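Local coordinates for Ufm1-specific protease (PDB 5EJJ), which is a cysteine protease that cuts the peptide bond at the C-terminal glycine of the ubiquitin-like modifier UFM1, releasing it from target proteins, at residues 4-9 with 44-49; 35-40 with 74-79; 135-140 with 235-240. One frame throughout, in Å; residues are numbered along the deposited sequence.

Contacts 1 and 2 lie about 9 Å apart, centre to centre, and meet directly. Strands 33-40 and 45-53, consecutive in the chain, are neighbours in one four-stranded mixed sheet, where Val46 packs on Val37 and the backbones of Ile47 and His48 pair with Phe38. Along the chain the segments of the two contacts alternate; contact 1 joins the N-terminal strand 4-6 to strand 45-53, and contact 2 joins strand 74-81 to strand 33-40. Contact 3 comes later, between strands 127-139 and 235-247 of a separate five-stranded sheet; its centre is about 38 Å from that of contact 1 and 32 Å from that of contact 2. All three lie away from the probable catalytic residues.

Contact 1 of 3, residues 4-9 with 44-49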
loop_
_atom_site.group_PDB
_atom_site.type_symbol
_atom_site.label_atom_id
_atom_site.label_comp_id
_atom_site.label_asym_id
_atom_site.label_seq_id
_atom_site.Cartn_x
_atom_site.Cartn_y
_atom_site.Cartn_z
ATOM N N TRP A 4 -13.224 -24.243 0.574
ATOM C CA TRP A 4 -12.739 -22.924 0.887
ATOM C C TRP A 4 -11.313 -22.832 0.440
ATOM O O TRP A 4 -10.605 -23.829 0.404
ATOM C CB TRP A 4 -12.834 -22.669 2.378
ATOM C CG TRP A 4 -14.208 -22.323 2.761
ATOM C CD1 TRP A 4 -15.243 -23.182 2.942
ATOM C CD2 TRP A 4 -14.725 -21.013 2.973
ATOM N NE1 TRP A 4 -16.376 -22.494 3.278
ATOM C CE2 TRP A 4 -16.089 -21.156 3.305
ATOM C CE3 TRP A 4 -14.165 -19.730 2.937
ATOM C CZ2 TRP A 4 -16.910 -20.064 3.592
ATOM C CZ3 TRP A 4 -14.979 -18.648 3.226
ATOM C CH2 TRP A 4 -16.340 -18.826 3.550
ATOM N N PHE A 5 -10.901 -21.627 0.084
ATOM C CA PHE A 5 -9.549 -21.380 -0.348
ATOM C C PHE A 5 -8.925 -20.357 0.561
ATOM O O PHE A 5 -9.593 -19.441 1.036
ATOM C CB PHE A 5 -9.557 -20.902 -1.787
ATOM C CG PHE A 5 -10.126 -21.913 -2.732
ATOM C CD1 PHE A 5 -11.508 -22.073 -2.853
ATOM C CD2 PHE A 5 -9.282 -22.734 -3.483
ATOM C CE1 PHE A 5 -12.041 -23.031 -3.712
ATOM C CE2 PHE A 5 -9.802 -23.681 -4.346
ATOM C CZ PHE A 5 -11.188 -23.833 -4.460
ATOM N N ILE A 6 -7.638 -20.530 0.820
ATOM C CA ILE A 6 -6.926 -19.639 1.709
ATOM C C ILE A 6 -5.468 -19.501 1.270
ATOM O O ILE A 6 -4.901 -20.399 0.625
ATOM C CB ILE A 6 -7.023 -20.162 3.140
ATOM C CG1 ILE A 6 -6.501 -19.140 4.138
ATOM C CG2 ILE A 6 -6.337 -21.500 3.262
ATOM C CD1 ILE A 6 -6.663 -19.591 5.582
ATOM N N ASP A 7 -4.868 -18.355 1.576
ATOM C CA ASP A 7 -3.438 -18.214 1.391
ATOM C C ASP A 7 -2.769 -18.441 2.738
ATOM O O ASP A 7 -2.611 -17.497 3.530
ATOM C CB ASP A 7 -3.113 -16.842 0.831
ATOM C CG ASP A 7 -1.646 -16.679 0.454
ATOM O OD1 ASP A 7 -0.770 -17.296 1.102
ATOM O OD2 ASP A 7 -1.371 -15.899 -0.493
ATOM N N ALA A 8 -2.389 -19.698 2.997
ATOM C CA ALA A 8 -1.758 -20.070 4.260
ATOM C C ALA A 8 -0.442 -19.335 4.572
ATOM O O ALA A 8 -0.205 -18.990 5.720
ATOM C CB ALA A 8 -1.571 -21.539 4.329
ATOM N N GLN A 9 0.404 -19.088 3.572
ATOM C CA GLN A 9 1.643 -18.341 3.821
ATOM C C GLN A 9 1.296 -17.010 4.436
ATOM O O GLN A 9 1.853 -16.622 5.475
ATOM C CB GLN A 9 2.453 -18.072 2.545
ATOM C CG GLN A 9 2.898 -19.291 1.727
ATOM C CD GLN A 9 3.865 -20.216 2.469
ATOM O OE1 GLN A 9 4.163 -20.014 3.664
ATOM N NE2 GLN A 9 4.357 -21.249 1.763
ATOM N N LYS A 44 -16.212 -18.432 -1.264
ATOM C CA LYS A 44 -15.556 -19.223 -0.236
ATOM C C LYS A 44 -14.047 -19.083 -0.290
ATOM O O LYS A 44 -13.323 -20.083 -0.345
ATOM C CB LYS A 44 -15.983 -20.670 -0.331
ATOM C CG LYS A 44 -17.406 -20.863 0.113
ATOM C CD LYS A 44 -17.836 -22.310 -0.025
ATOM C CE LYS A 44 -18.934 -22.660 0.970
ATOM N NZ LYS A 44 -20.268 -22.133 0.575
ATOM N N GLN A 45 -13.597 -17.822 -0.270
ATOM C CA GLN A 45 -12.188 -17.473 -0.407
ATOM C C GLN A 45 -11.733 -16.572 0.744
ATOM O O GLN A 45 -12.212 -15.467 0.877
ATOM C CB GLN A 45 -11.960 -16.777 -1.746
ATOM C CG GLN A 45 -10.519 -16.486 -2.023
ATOM C CD GLN A 45 -10.348 -15.571 -3.193
ATOM O OE1 GLN A 45 -11.108 -14.632 -3.367
ATOM N NE2 GLN A 45 -9.344 -15.836 -4.012
ATOM N N VAL A 46 -10.826 -17.045 1.586
ATOM C CA VAL A 46 -10.396 -16.254 2.734
ATOM C C VAL A 46 -9.410 -15.191 2.284
ATOM O O VAL A 46 -8.490 -15.498 1.568
ATOM C CB VAL A 46 -9.726 -17.156 3.796
ATOM C CG1 VAL A 46 -9.099 -16.327 4.879
ATOM C CG2 VAL A 46 -10.738 -18.117 4.391
ATOM N N ILE A 47 -9.576 -13.941 2.692
ATOM C CA ILE A 47 -8.639 -12.916 2.241
ATOM C C ILE A 47 -7.726 -12.424 3.358
ATOM O O ILE A 47 -6.565 -12.135 3.111
ATOM C CB ILE A 47 -9.360 -11.714 1.587
ATOM C CG1 ILE A 47 -10.198 -12.178 0.410
ATOM C CG2 ILE A 47 -8.381 -10.688 1.096
ATOM C CD1 ILE A 47 -9.404 -12.816 -0.651
ATOM N N HIS A 48 -8.248 -12.315 4.577
ATOM C CA HIS A 48 -7.487 -11.784 5.713
ATOM C C HIS A 48 -7.656 -12.663 6.940
ATOM O O HIS A 48 -8.770 -12.861 7.408
ATOM C CB HIS A 48 -7.968 -10.391 6.112
ATOM C CG HIS A 48 -7.828 -9.353 5.043
ATOM N ND1 HIS A 48 -6.605 -8.902 4.595
ATOM C CD2 HIS A 48 -8.763 -8.647 4.364
ATOM C CE1 HIS A 48 -6.792 -7.983 3.662
ATOM N NE2 HIS A 48 -8.094 -7.808 3.504
ATOM N N VAL A 49 -6.562 -13.184 7.478
ATOM C CA VAL A 49 -6.630 -13.839 8.766
ATOM C C VAL A 49 -6.009 -12.921 9.811
ATOM O O VAL A 49 -4.820 -12.619 9.769
ATOM C CB VAL A 49 -5.951 -15.194 8.739
ATOM C CG1 VAL A 49 -6.017 -15.820 10.107
ATOM C CG2 VAL A 49 -6.638 -16.086 7.728
HETATM O O HOH W 1 -5.725 -15.627 2.157
#
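Phe5 straddles Gln45 across a single parallel bridge: Phe5 N donates to Lys44 O (2.9 Å) and Phe5 O accepts from Val46 N (2.8 Å), with strands 4-6 and 45-49 running 31° apart. The second bond is the straighter, at 173°. Trp4 CA points a CH...O contact at Lys44 O as well, which thus has two backbone partners on strand 4-6. Past Ile6 the two segments diverge, and a water bridges them, accepting from Asp7 N (2.9 Å) and donating to Val46 O (2.8 Å).

Lys44 crosses one face of the Trp4 indole at about a right angle. Its CA stands over the six-membered ring, 3.6 Å from the centroid in a CH-pi contact, CB and CG follow over the plane, and CE arrives 3.4 Å from Trp4 NE1. The aliphatic stem thus does the packing, while NZ bends off into a long, weak ion pair with Glu2, whose other carboxylate oxygen takes a weak hydrogen bond from Trp4 NE1. Phe93 meets the Trp4 ring edge-to-face. Lys44 O lies at the edge of the Phe5 ring, in its plane.

Ile6 lies alongside Val46, both pointing the same way, with Ile6 CG1 3.8 Å from Val46 CB. Its CG1 branch is anti to the backbone N (chi1 -170°), which carries CD1 on to Val49 CG2 at 4.1 Å; Phe110 of helix 107-113 also touches this side chain. Beyond it Asp7 N-caps helix 8-19 through Ala10 N.

Strand 4-6, which also pairs in parallel with strand 117-119, is thereby joined to the edge strand of the MPN-region sheet, just where Lys44 and Gln45, both facing Arg40, form a G1 beta bulge.

Contact 2 of 3, residues 35-40 with 74-79; sequences GFVFGR and ELVGNL
Val37 faces both Val76 and Gly77 across an antiparallel pair of strands, 35-40 and 74-79, whose directions differ by 153°; the doubled partner is a classic beta bulge that shifts the register by one residue before Phe38 meets Leu75. Val37 O is gripped twice, by Val76 N at 2.8 Å, nearly straight at 172°, and by Gly77 N at 3.2 Å, while Val37 N returns a bond to Gly77 O. Past the bulge Gly39 and Glu74 form a hydrogen-bonded pair, with Gly39 N to Glu74 O at 2.8 Å and Glu74 N to Gly39 O at 2.9 Å.

On one face of the sheet Leu75 CD2 lies over a face of the Phe38 ring, 3.9 Å from Phe38 CE1, and also reaches Phe36 CB at 4.1 Å. Leu65 of helix 59-68 packs on both phenylalanines. On the other face Val37 CG1 meets Val76 CG2 at 3.9 Å, the two side chains crossing at about a right angle. Leu79 has CG between its backbone N and carbonyl carbon (chi1 67°), which folds the side chain back over Gly35, CG lying 3.6 Å from Gly35 N.

Across this pair, then, the polar bonding runs between backbones and the side chains meet mainly through hydrocarbon, while the buried Asn78 amide finds its partners outside it, at Thr94 OG1 and Leu88 O.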
loop_
_atom_site.group_PDB
_atom_site.type_symbol
_atom_site.label_atom_id
_atom_site.label_comp_id
_atom_site.label_asym_id
_atom_site.label_seq_id
_atom_site.Cartn_x
_atom_site.Cartn_y
_atom_site.Cartn_z
ATOM N N GLY A 35 -8.367 -15.314 16.974
ATOM C CA GLY A 35 -8.515 -14.366 15.876
ATOM C C GLY A 35 -9.743 -14.444 14.993
ATOM O O GLY A 35 -10.565 -15.348 15.130
ATOM N N PHE A 36 -9.854 -13.491 14.070
ATOM C CA PHE A 36 -10.955 -13.481 13.104
ATOM C C PHE A 36 -10.510 -13.780 11.663
ATOM O O PHE A 36 -9.376 -13.480 11.272
ATOM C CB PHE A 36 -11.710 -12.152 13.157
ATOM C CG PHE A 36 -11.882 -11.621 14.538
ATOM C CD1 PHE A 36 -11.026 -10.639 15.023
ATOM C CD2 PHE A 36 -12.883 -12.114 15.365
ATOM C CE1 PHE A 36 -11.181 -10.137 16.306
ATOM C CE2 PHE A 36 -13.044 -11.627 16.650
ATOM C CZ PHE A 36 -12.193 -10.632 17.122
ATOM N N VAL A 37 -11.425 -14.359 10.886
ATOM C CA VAL A 37 -11.166 -14.741 9.500
ATOM C C VAL A 37 -12.128 -14.019 8.542
ATOM O O VAL A 37 -13.347 -14.185 8.611
ATOM C CB VAL A 37 -11.262 -16.275 9.333
ATOM C CG1 VAL A 37 -10.954 -16.703 7.925
ATOM C CG2 VAL A 37 -10.327 -16.942 10.288
ATOM N N PHE A 38 -11.566 -13.201 7.662
ATOM C CA PHE A 38 -12.355 -12.341 6.803
ATOM C C PHE A 38 -12.179 -12.800 5.370
ATOM O O PHE A 38 -11.111 -13.281 4.999
ATOM C CB PHE A 38 -11.892 -10.905 6.946
ATOM C CG PHE A 38 -12.185 -10.303 8.281
ATOM C CD1 PHE A 38 -13.454 -9.824 8.574
ATOM C CD2 PHE A 38 -11.193 -10.192 9.237
ATOM C CE1 PHE A 38 -13.739 -9.243 9.813
ATOM C CE2 PHE A 38 -11.454 -9.619 10.471
ATOM C CZ PHE A 38 -12.733 -9.138 10.767
ATOM N N GLY A 39 -13.222 -12.665 4.557
ATOM C CA GLY A 39 -13.154 -13.235 3.233
ATOM C C GLY A 39 -14.330 -12.926 2.350
ATOM O O GLY A 39 -15.264 -12.230 2.755
ATOM N N ARG A 40 -14.261 -13.439 1.125
ATOM C CA ARG A 40 -15.326 -13.309 0.158
ATOM C C ARG A 40 -16.263 -14.521 0.275
ATOM O O ARG A 40 -16.004 -15.589 -0.288
ATOM C CB ARG A 40 -14.731 -13.184 -1.241
ATOM C CG ARG A 40 -13.829 -11.968 -1.417
ATOM C CD ARG A 40 -13.103 -11.954 -2.776
ATOM N NE ARG A 40 -12.298 -10.742 -2.917
ATOM C CZ ARG A 40 -11.087 -10.695 -3.463
ATOM N NH1 ARG A 40 -10.524 -11.801 -3.925
ATOM N NH2 ARG A 40 -10.445 -9.535 -3.557
ATOM N N GLU A 74 -16.181 -9.848 4.225
ATOM C CA GLU A 74 -16.809 -9.844 5.536
ATOM C C GLU A 74 -16.256 -10.952 6.413
ATOM O O GLU A 74 -15.474 -11.785 5.968
ATOM C CB GLU A 74 -18.300 -10.060 5.374
ATOM C CG GLU A 74 -18.630 -11.423 4.866
ATOM C CD GLU A 74 -20.027 -11.486 4.308
ATOM O OE1 GLU A 74 -20.177 -11.445 3.059
ATOM O OE2 GLU A 74 -20.983 -11.567 5.121
ATOM N N LEU A 75 -16.674 -10.945 7.665
ATOM C CA LEU A 75 -16.397 -12.023 8.605
ATOM C C LEU A 75 -16.920 -13.349 8.085
ATOM O O LEU A 75 -18.101 -13.474 7.804
ATOM C CB LEU A 75 -17.125 -11.688 9.900
ATOM C CG LEU A 75 -16.697 -12.315 11.208
ATOM C CD1 LEU A 75 -17.545 -13.514 11.392
ATOM C CD2 LEU A 75 -15.212 -12.652 11.133
ATOM N N VAL A 76 -16.049 -14.342 7.954
ATOM C CA VAL A 76 -16.475 -15.663 7.459
ATOM C C VAL A 76 -16.210 -16.746 8.488
ATOM O O VAL A 76 -16.780 -17.821 8.384
ATOM C CB VAL A 76 -15.827 -16.092 6.086
ATOM C CG1 VAL A 76 -16.424 -15.334 4.915
ATOM C CG2 VAL A 76 -14.322 -15.930 6.120
ATOM N N GLY A 77 -15.367 -16.462 9.479
ATOM C CA GLY A 77 -15.059 -17.438 10.507
ATOM C C GLY A 77 -14.101 -16.911 11.559
ATOM O O GLY A 77 -13.723 -15.741 11.543
ATOM N N ASN A 78 -13.707 -17.781 12.483
ATOM C CA ASN A 78 -12.690 -17.452 13.487
ATOM C C ASN A 78 -11.694 -18.595 13.627
ATOM O O ASN A 78 -11.748 -19.591 12.903
ATOM C CB ASN A 78 -13.307 -17.172 14.859
ATOM C CG ASN A 78 -14.338 -18.250 15.293
ATOM O OD1 ASN A 78 -14.339 -19.394 14.804
ATOM N ND2 ASN A 78 -15.231 -17.864 16.208
ATOM N N LEU A 79 -10.783 -18.467 14.576
ATOM C CA LEU A 79 -9.737 -19.460 14.661
ATOM C C LEU A 79 -9.436 -19.819 16.099
ATOM O O LEU A 79 -9.576 -18.990 16.995
ATOM C CB LEU A 79 -8.478 -18.992 13.909
ATOM C CG LEU A 79 -7.716 -17.784 14.470
ATOM C CD1 LEU A 79 -6.606 -18.214 15.408
ATOM C CD2 LEU A 79 -7.157 -16.935 13.350
#

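Contact 3 of 3, residues 135-140 with 235-240; sequences YEWSLR and TRLVTI
Tyr135 to Leu139 and Thr235 to Thr239 form the antiparallel strand pair at one margin of a five-stranded mixed sheet, their directions 157° apart. Tyr135 and Thr239 are joined by two backbone bonds, Tyr135 N to Thr239 O at 2.7 Å and Thr239 N to Tyr135 O at 3.0 Å. Trp137 with Leu237 and Leu139 with Thr235 repeat the pattern, and Thr235 OG1 adds a weak bond to Leu139 O.

The Tyr135 side chain, its CG set between the backbone N and the carbonyl carbon (chi1 46°), swings across its partner. Thr239 CB then sits over one ring face in a CH-pi contact, 3.9 Å from the centroid, offset toward the rim, and Thr239 CG2 comes 3.5 Å from Tyr135 OH, which hydrogen-bonds Thr271 of helix 253-280. A serine in place of Tyr135 has no ring to cover Thr239 and no hydroxyl reaching Thr271, which would probably leave a gap against helix 253-280 and Thr271 without this partner.

Trp137 CB packs on Leu237 CB at 4.2 Å. This is the sheet face on which helices 144-156 and 253-280 lie: Val148, Ala151 and Leu155 of the first and Met272 of the second touch the Trp137 side chain. On the opposite face, which is more exposed, Glu136 reaches diagonally to Arg236 in a salt bridge. Arg236 approaches side-on, NE and NH2 both directed at Glu136 OE2, NH2 at 2.8 Å. OE2 lies in the guanidinium plane, while the carboxylate stands at 89° to it. Beside this bridge Val238 CG2 touches Glu136 CG at 4.2 Å.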
loop_
_atom_site.group_PDB
_atom_site.type_symbol
_atom_site.label_atom_id
_atom_site.label_comp_id
_atom_site.label_asym_id
_atom_site.label_seq_id
_atom_site.Cartn_x
_atom_site.Cartn_y
_atom_site.Cartn_z
ATOM N N TYR A 135 -20.360 14.569 5.044
ATOM C CA TYR A 135 -21.592 14.601 5.825
ATOM C C TYR A 135 -21.421 15.434 7.074
ATOM O O TYR A 135 -20.308 15.807 7.434
ATOM C CB TYR A 135 -22.115 13.196 6.148
ATOM C CG TYR A 135 -21.059 12.250 6.653
ATOM C CD1 TYR A 135 -20.293 11.500 5.770
ATOM C CD2 TYR A 135 -20.826 12.097 8.014
ATOM C CE1 TYR A 135 -19.333 10.644 6.228
ATOM C CE2 TYR A 135 -19.866 11.228 8.476
ATOM C CZ TYR A 135 -19.121 10.513 7.574
ATOM O OH TYR A 135 -18.161 9.648 8.019
ATOM N N GLU A 136 -22.533 15.752 7.718
ATOM C CA GLU A 136 -22.492 16.587 8.901
ATOM C C GLU A 136 -23.211 15.924 10.078
ATOM O O GLU A 136 -24.257 15.299 9.917
ATOM C CB GLU A 136 -23.087 17.942 8.569
ATOM C CG GLU A 136 -23.170 18.903 9.720
ATOM C CD GLU A 136 -23.825 20.204 9.302
ATOM O OE1 GLU A 136 -24.911 20.137 8.663
ATOM O OE2 GLU A 136 -23.245 21.280 9.592
ATOM N N TRP A 137 -22.615 16.048 11.259
ATOM C CA TRP A 137 -23.078 15.353 12.461
ATOM C C TRP A 137 -23.181 16.312 13.612
ATOM O O TRP A 137 -22.243 17.068 13.874
ATOM C CB TRP A 137 -22.078 14.285 12.871
ATOM C CG TRP A 137 -22.264 13.035 12.175
ATOM C CD1 TRP A 137 -23.192 12.778 11.225
ATOM C CD2 TRP A 137 -21.513 11.833 12.360
ATOM N NE1 TRP A 137 -23.076 11.480 10.793
ATOM C CE2 TRP A 137 -22.055 10.867 11.473
ATOM C CE3 TRP A 137 -20.443 11.474 13.183
ATOM C CZ2 TRP A 137 -21.569 9.547 11.387
ATOM C CZ3 TRP A 137 -19.961 10.153 13.102
ATOM C CH2 TRP A 137 -20.531 9.206 12.205
ATOM N N SER A 138 -24.307 16.264 14.316
ATOM C CA SER A 138 -24.510 17.129 15.465
ATOM C C SER A 138 -24.480 16.350 16.770
ATOM O O SER A 138 -25.216 15.373 16.942
ATOM C CB SER A 138 -25.810 17.899 15.319
ATOM O OG SER A 138 -25.564 19.123 14.654
ATOM N N LEU A 139 -23.611 16.789 17.680
ATOM C CA LEU A 139 -23.456 16.151 18.987
ATOM C C LEU A 139 -23.860 17.055 20.171
ATOM O O LEU A 139 -23.158 18.016 20.507
ATOM C CB LEU A 139 -22.017 15.670 19.155
ATOM C CG LEU A 139 -21.495 14.781 18.021
ATOM C CD1 LEU A 139 -20.215 14.084 18.455
ATOM C CD2 LEU A 139 -22.537 13.759 17.599
ATOM N N ARG A 140 -25.001 16.727 20.787
ATOM C CA ARG A 140 -25.506 17.399 21.993
ATOM C C ARG A 140 -24.464 17.438 23.099
ATOM O O ARG A 140 -23.852 16.410 23.402
ATOM C CB ARG A 140 -26.723 16.652 22.542
ATOM C CG ARG A 140 -28.005 16.937 21.838
ATOM C CD ARG A 140 -28.663 15.652 21.490
ATOM N NE ARG A 140 -29.642 15.242 22.474
ATOM C CZ ARG A 140 -29.958 13.973 22.709
ATOM N NH1 ARG A 140 -29.330 13.007 22.048
ATOM N NH2 ARG A 140 -30.886 13.663 23.612
ATOM N N THR A 235 -22.372 20.269 19.393
ATOM C CA THR A 235 -21.186 20.314 18.524
ATOM C C THR A 235 -21.531 19.792 17.132
ATOM O O THR A 235 -22.062 18.681 16.995
ATOM C CB THR A 235 -20.060 19.424 19.074
ATOM O OG1 THR A 235 -20.124 19.395 20.508
ATOM C CG2 THR A 235 -18.722 19.938 18.622
ATOM N N ARG A 236 -21.258 20.582 16.097
ATOM C CA ARG A 236 -21.493 20.097 14.737
ATOM C C ARG A 236 -20.164 19.729 14.103
ATOM O O ARG A 236 -19.242 20.530 14.040
ATOM C CB ARG A 236 -22.303 21.076 13.867
ATOM C CG ARG A 236 -21.670 22.453 13.697
ATOM C CD ARG A 236 -22.377 23.284 12.627
ATOM N NE ARG A 236 -22.094 22.823 11.262
ATOM C CZ ARG A 236 -21.036 23.198 10.542
ATOM N NH1 ARG A 236 -20.141 24.031 11.056
ATOM N NH2 ARG A 236 -20.866 22.741 9.303
ATOM N N LEU A 237 -20.089 18.483 13.657
ATOM C CA LEU A 237 -18.870 17.879 13.166
ATOM C C LEU A 237 -19.011 17.673 11.658
ATOM O O LEU A 237 -20.063 17.217 11.191
ATOM C CB LEU A 237 -18.680 16.557 13.912
ATOM C CG LEU A 237 -17.661 15.477 13.560
ATOM C CD1 LEU A 237 -16.283 16.018 13.197
ATOM C CD2 LEU A 237 -17.587 14.543 14.754
ATOM N N VAL A 238 -17.985 18.053 10.891
ATOM C CA VAL A 238 -18.026 17.795 9.447
ATOM C C VAL A 238 -16.951 16.832 8.967
ATOM O O VAL A 238 -15.786 16.960 9.296
ATOM C CB VAL A 238 -18.032 19.060 8.605
ATOM C CG1 VAL A 238 -18.169 18.701 7.166
ATOM C CG2 VAL A 238 -19.196 19.898 8.997
ATOM N N THR A 239 -17.378 15.838 8.205
ATOM C CA THR A 239 -16.506 14.771 7.762
ATOM C C THR A 239 -16.586 14.730 6.259
ATOM O O THR A 239 -17.694 14.631 5.707
ATOM C CB THR A 239 -17.006 13.409 8.298
ATOM O OG1 THR A 239 -17.329 13.528 9.693
ATOM C CG2 THR A 239 -15.956 12.321 8.102
ATOM N N ILE A 240 -15.439 14.853 5.591
ATOM C CA ILE A 240 -15.394 14.563 4.160
ATOM C C ILE A 240 -14.182 13.712 3.860
ATOM O O ILE A 240 -13.164 13.811 4.554
ATOM C CB ILE A 240 -15.417 15.828 3.270
ATOM C CG1 ILE A 240 -14.025 16.210 2.849
ATOM C CG2 ILE A 240 -15.999 16.989 4.006
ATOM C CD1 ILE A 240 -13.969 17.576 2.308
#